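Local coordinates for protein cycloalternan-forming enzyme (PDB 5F7U) that is a multidomain glycoside hydrolase family 31 protein that binds glycans at several separate sites and carries a family 6 carbohydrate-binding module, at residues D770-G775 with L792-K797; G799-M804 with F828-S833. The protein carries 1 engineered substitution. One frame throughout, in Å; residues are numbered along the deposited sequence.

Contact 1. Residues D770-G775 with L792-K797; sequences DIWNGG and LPVFAK. With GLC (alpha-D-glucopyranose), chain B.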
# COMPACT_ATOMS: atom_id res chain seq x y z
N ASP A 770 16.31 -6.16 -18.13
CA ASP A 770 15.11 -7.01 -18.22
C ASP A 770 15.41 -8.34 -17.54
O ASP A 770 16.32 -9.06 -17.95
CB ASP A 770 14.81 -7.19 -19.72
CG ASP A 770 13.55 -7.97 -20.00
OD1 ASP A 770 13.25 -8.95 -19.28
OD2 ASP A 770 12.88 -7.61 -20.99
N ILE A 771 14.67 -8.68 -16.48
CA ILE A 771 15.00 -9.89 -15.71
C ILE A 771 14.71 -11.21 -16.43
O ILE A 771 15.19 -12.27 -16.01
CB ILE A 771 14.38 -9.90 -14.28
CG1 ILE A 771 12.85 -10.07 -14.34
CG2 ILE A 771 14.78 -8.62 -13.54
CD1 ILE A 771 12.21 -10.43 -13.00
N TRP A 772 13.91 -11.15 -17.49
CA TRP A 772 13.45 -12.35 -18.19
C TRP A 772 14.43 -12.79 -19.26
O TRP A 772 14.49 -13.97 -19.59
CB TRP A 772 12.11 -12.07 -18.87
CG TRP A 772 11.07 -11.55 -17.94
CD1 TRP A 772 10.60 -10.26 -17.87
CD2 TRP A 772 10.32 -12.30 -16.98
NE1 TRP A 772 9.62 -10.16 -16.89
CE2 TRP A 772 9.43 -11.40 -16.34
CE3 TRP A 772 10.33 -13.65 -16.59
CZ2 TRP A 772 8.54 -11.81 -15.33
CZ3 TRP A 772 9.43 -14.07 -15.58
CH2 TRP A 772 8.56 -13.14 -14.96
N ASN A 773 15.18 -11.83 -19.82
CA ASN A 773 15.95 -12.08 -21.05
C ASN A 773 17.33 -11.38 -21.16
O ASN A 773 18.06 -11.62 -22.13
CB ASN A 773 15.08 -11.78 -22.30
CG ASN A 773 14.61 -10.32 -22.37
OD1 ASN A 773 15.34 -9.38 -22.03
ND2 ASN A 773 13.35 -10.13 -22.78
N GLY A 774 17.67 -10.52 -20.20
CA GLY A 774 18.96 -9.82 -20.24
C GLY A 774 19.04 -8.61 -21.16
O GLY A 774 20.15 -8.12 -21.43
N GLY A 775 17.90 -8.12 -21.65
CA GLY A 775 17.88 -6.87 -22.42
C GLY A 775 18.34 -5.71 -21.55
O GLY A 775 17.86 -5.53 -20.44
N LEU A 792 5.12 -9.54 -18.87
CA LEU A 792 5.16 -8.45 -17.89
C LEU A 792 6.55 -7.82 -17.89
O LEU A 792 7.50 -8.50 -17.54
CB LEU A 792 4.86 -9.01 -16.48
CG LEU A 792 4.93 -8.05 -15.28
CD1 LEU A 792 3.72 -7.12 -15.28
CD2 LEU A 792 4.94 -8.84 -13.99
N PRO A 793 6.69 -6.52 -18.23
CA PRO A 793 8.03 -5.89 -18.16
C PRO A 793 8.49 -5.78 -16.70
O PRO A 793 7.79 -5.17 -15.89
CB PRO A 793 7.80 -4.48 -18.73
CG PRO A 793 6.47 -4.55 -19.44
CD PRO A 793 5.66 -5.59 -18.73
N VAL A 794 9.62 -6.40 -16.37
CA VAL A 794 10.22 -6.27 -15.03
C VAL A 794 11.73 -6.09 -15.22
O VAL A 794 12.34 -6.87 -15.95
CB VAL A 794 9.96 -7.48 -14.10
CG1 VAL A 794 10.55 -7.21 -12.72
CG2 VAL A 794 8.46 -7.76 -13.94
N PHE A 795 12.30 -5.10 -14.55
CA PHE A 795 13.72 -4.75 -14.71
C PHE A 795 14.44 -4.66 -13.38
O PHE A 795 13.88 -4.18 -12.39
CB PHE A 795 13.87 -3.40 -15.41
CG PHE A 795 12.99 -3.23 -16.62
CD1 PHE A 795 11.65 -2.85 -16.47
CD2 PHE A 795 13.49 -3.46 -17.91
CE1 PHE A 795 10.83 -2.70 -17.57
CE2 PHE A 795 12.67 -3.29 -19.03
CZ PHE A 795 11.34 -2.91 -18.86
N ALA A 796 15.69 -5.12 -13.36
CA ALA A 796 16.53 -4.99 -12.17
C ALA A 796 17.44 -3.78 -12.29
O ALA A 796 18.06 -3.55 -13.31
CB ALA A 796 17.37 -6.24 -11.96
N LYS A 797 17.54 -3.06 -11.18
CA LYS A 797 18.40 -1.89 -11.01
C LYS A 797 19.86 -2.30 -11.00
O LYS A 797 20.20 -3.40 -10.55
CB LYS A 797 18.04 -1.28 -9.66
CG LYS A 797 18.67 0.04 -9.32
CD LYS A 797 17.92 0.64 -8.13
CE LYS A 797 18.22 -0.03 -6.80
NZ LYS A 797 17.58 0.79 -5.71
C1 GLC B . 11.21 -8.06 -25.08
C2 GLC B . 10.28 -6.86 -25.29
C3 GLC B . 11.08 -5.70 -25.89
C4 GLC B . 12.32 -5.39 -25.03
C5 GLC B . 13.18 -6.66 -24.92
C6 GLC B . 14.45 -6.52 -24.08
O2 GLC B . 9.22 -7.24 -26.18
O3 GLC B . 10.24 -4.54 -26.04
O4 GLC B . 13.09 -4.33 -25.60
O5 GLC B . 12.37 -7.68 -24.32
O6 GLC B . 14.09 -6.07 -22.76
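Ile771 lays its CD1 against CG1 of Val794, 3.6 Å away, where the turn between strands 767-770 and 776-778 of the family 31 C-terminal beta domain leans on the antiparallel neighbour 794-797. CG1 of Ile771 lies between the backbone N and the carbonyl carbon (chi1 70°), which leaves CG2 of Ile771 to reach CB of Ala796 at 3.9 Å; a branched side chain thus covers two residues of the strand, and the small alanine gives it room. The backbone N of Ile771 donates to O of Val794 at 3.0 Å, nearly straight at 172°. This bond lies just beyond the non-hydrogen-bonded pair Asp770-Phe795. Next along the turn, indole NE1 of Trp772 makes a weak, bent bond to O of Leu792. Asp770 serves both the turn and the glycan pocket. OD1 of Asp770 accepts from N of Trp772 at 2.9 Å, closing an Asx turn, while its OD2 takes the hydroxyl O6 of alpha-D-glucopyranose at 2.6 Å and is also hydrogen-bonded to OH of Tyr785. Asn773 has the same double use: its OD1 holds N of Gly775 in a second Asx turn, and ND2 of Asn773 donates to the ring oxygen O5 of the sugar at 3.1 Å.

Contact 2. Residues G799-M804 with F828-S833; sequences GAIIPM and FRVYPS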
# COMPACT_ATOMS: atom_id res chain seq x y z
N GLY A 799 23.47 -2.99 -9.91
CA GLY A 799 24.03 -3.33 -8.60
C GLY A 799 23.16 -4.30 -7.82
O GLY A 799 23.60 -4.78 -6.77
N ALA A 800 21.98 -4.62 -8.35
CA ALA A 800 21.03 -5.53 -7.65
C ALA A 800 21.65 -6.88 -7.32
O ALA A 800 22.37 -7.46 -8.12
CB ALA A 800 19.77 -5.73 -8.47
N ILE A 801 21.36 -7.35 -6.11
CA ILE A 801 21.68 -8.70 -5.64
C ILE A 801 20.33 -9.27 -5.20
O ILE A 801 19.74 -8.80 -4.23
CB ILE A 801 22.70 -8.70 -4.47
CG1 ILE A 801 24.02 -8.04 -4.92
CG2 ILE A 801 22.95 -10.14 -4.00
CD1 ILE A 801 24.85 -7.44 -3.79
N ILE A 802 19.83 -10.25 -5.96
CA ILE A 802 18.46 -10.76 -5.78
C ILE A 802 18.49 -12.24 -5.39
O ILE A 802 18.81 -13.07 -6.24
CB ILE A 802 17.62 -10.55 -7.05
CG1 ILE A 802 17.56 -9.04 -7.41
CG2 ILE A 802 16.21 -11.13 -6.89
CD1 ILE A 802 17.21 -8.78 -8.87
N PRO A 803 18.14 -12.58 -4.13
CA PRO A 803 18.10 -13.99 -3.73
C PRO A 803 16.89 -14.70 -4.33
O PRO A 803 15.80 -14.11 -4.41
CB PRO A 803 17.97 -13.94 -2.22
CG PRO A 803 17.31 -12.63 -1.94
CD PRO A 803 17.73 -11.67 -3.04
N MET A 804 17.10 -15.93 -4.76
CA MET A 804 16.08 -16.70 -5.45
C MET A 804 16.11 -18.16 -5.02
O MET A 804 17.15 -18.67 -4.61
CB MET A 804 16.23 -16.59 -6.96
CG MET A 804 16.28 -15.18 -7.53
SD MET A 804 16.46 -15.20 -9.32
CE MET A 804 18.05 -15.97 -9.54
N PHE A 828 21.64 -16.42 -6.14
CA PHE A 828 21.67 -14.95 -6.08
C PHE A 828 21.95 -14.42 -7.47
O PHE A 828 23.03 -14.66 -8.03
CB PHE A 828 22.73 -14.44 -5.09
CG PHE A 828 22.46 -14.83 -3.67
CD1 PHE A 828 22.89 -16.07 -3.20
CD2 PHE A 828 21.78 -13.97 -2.81
CE1 PHE A 828 22.62 -16.46 -1.88
CE2 PHE A 828 21.53 -14.34 -1.49
CZ PHE A 828 21.94 -15.59 -1.04
N ARG A 829 20.96 -13.71 -8.01
CA ARG A 829 21.09 -13.03 -9.30
C ARG A 829 21.75 -11.67 -9.05
O ARG A 829 21.30 -10.91 -8.20
CB ARG A 829 19.69 -12.86 -9.92
CG ARG A 829 19.61 -12.15 -11.26
CD ARG A 829 20.20 -12.95 -12.42
NE ARG A 829 19.41 -14.11 -12.81
CZ ARG A 829 18.34 -14.08 -13.59
NH1 ARG A 829 17.74 -15.23 -13.92
NH2 ARG A 829 17.86 -12.92 -14.05
N VAL A 830 22.81 -11.39 -9.81
CA VAL A 830 23.68 -10.23 -9.57
C VAL A 830 23.85 -9.45 -10.86
O VAL A 830 24.21 -10.03 -11.89
CB VAL A 830 25.07 -10.68 -9.04
CG1 VAL A 830 26.01 -9.48 -8.88
CG2 VAL A 830 24.92 -11.40 -7.69
N TYR A 831 23.58 -8.15 -10.79
CA TYR A 831 23.83 -7.22 -11.90
C TYR A 831 24.96 -6.29 -11.46
O TYR A 831 24.69 -5.24 -10.87
CB TYR A 831 22.52 -6.46 -12.27
CG TYR A 831 21.46 -7.42 -12.75
CD1 TYR A 831 21.42 -7.82 -14.09
CD2 TYR A 831 20.53 -7.95 -11.87
CE1 TYR A 831 20.46 -8.73 -14.54
CE2 TYR A 831 19.56 -8.85 -12.30
CZ TYR A 831 19.54 -9.24 -13.64
OH TYR A 831 18.61 -10.13 -14.08
N PRO A 832 26.23 -6.69 -11.74
CA PRO A 832 27.35 -5.94 -11.17
C PRO A 832 27.39 -4.48 -11.64
O PRO A 832 27.24 -4.21 -12.84
CB PRO A 832 28.59 -6.68 -11.68
CG PRO A 832 28.11 -8.02 -12.14
CD PRO A 832 26.69 -7.81 -12.59
N SER A 833 27.58 -3.59 -10.68
CA SER A 833 27.73 -2.15 -10.93
C SER A 833 28.39 -1.53 -9.72
O SER A 833 27.75 -1.35 -8.69
CB SER A 833 26.38 -1.48 -11.16
OG SER A 833 26.61 -0.10 -11.44
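Four backbone hydrogen bonds join 799-804 to 828-833, and the hydrogen-bonded antiparallel pair Ile802-Arg829 supplies two of them: N of Ile802 to O of Arg829 at 2.8 Å, and N of Arg829 to O of Ile802 at 2.9 Å. Beyond the paired strands Tyr831 adds two more, its N donating to O of Ala800 and its O accepting a bent bond from N of Gly799 at 2.7 Å; glycine suits that end because the backbone there turns to a positive phi of 91°. Among the side chains, NH2 of Arg829 donates to OH of Tyr831 at 2.9 Å, with the hydroxyl in the guanidinium plane, and NE is held by Gln877. Bends at chi2 and chi3 (both 70°) fold the arginine round to the tyrosine. The aliphatic root of Arg829 is covered by the flexible, unbranched Met804, whose CE sits 3.5 Å from CB of Arg829. Beside this, CD1 of Ile802 meets the edge of the Tyr831 ring. On the other side of the sheet CB of Pro803 lies 3.7 Å from CE2 of Phe828, and CG2 of Ile801 touches the same ring. The pairing therefore divides its chemistry: Ile801, Pro803, Phe828 and Val830 give one face apolar side chains, whereas the other buries a charged group whose nitrogens have partners.

How the contacts relate
Both contacts are largely buried, but contact 1 reaches a sugar-binding pocket, whereas contact 2 pairs two strands within a sheet and is partly exposed at its Gly799 and Ser833 end. They follow in series along the chain: strand 794-797 of contact 1 is followed, after a short link, by strand 801-806 of contact 2, which belongs to another sheet. Contact 1 mixes an apolar patch, Ile771 on Val794 and Ala796, with polar side chains that shape a turn and bind alpha-D-glucopyranose; contact 2 relies on regular backbone pairing. Their centres are 12 Å apart, and they touch directly. CB of Ala796 packs 3.4 Å from CE2 of Tyr831, while NH2 of Arg829 approaches O of Ile771, bringing the sugar-binding turn against the second sheet.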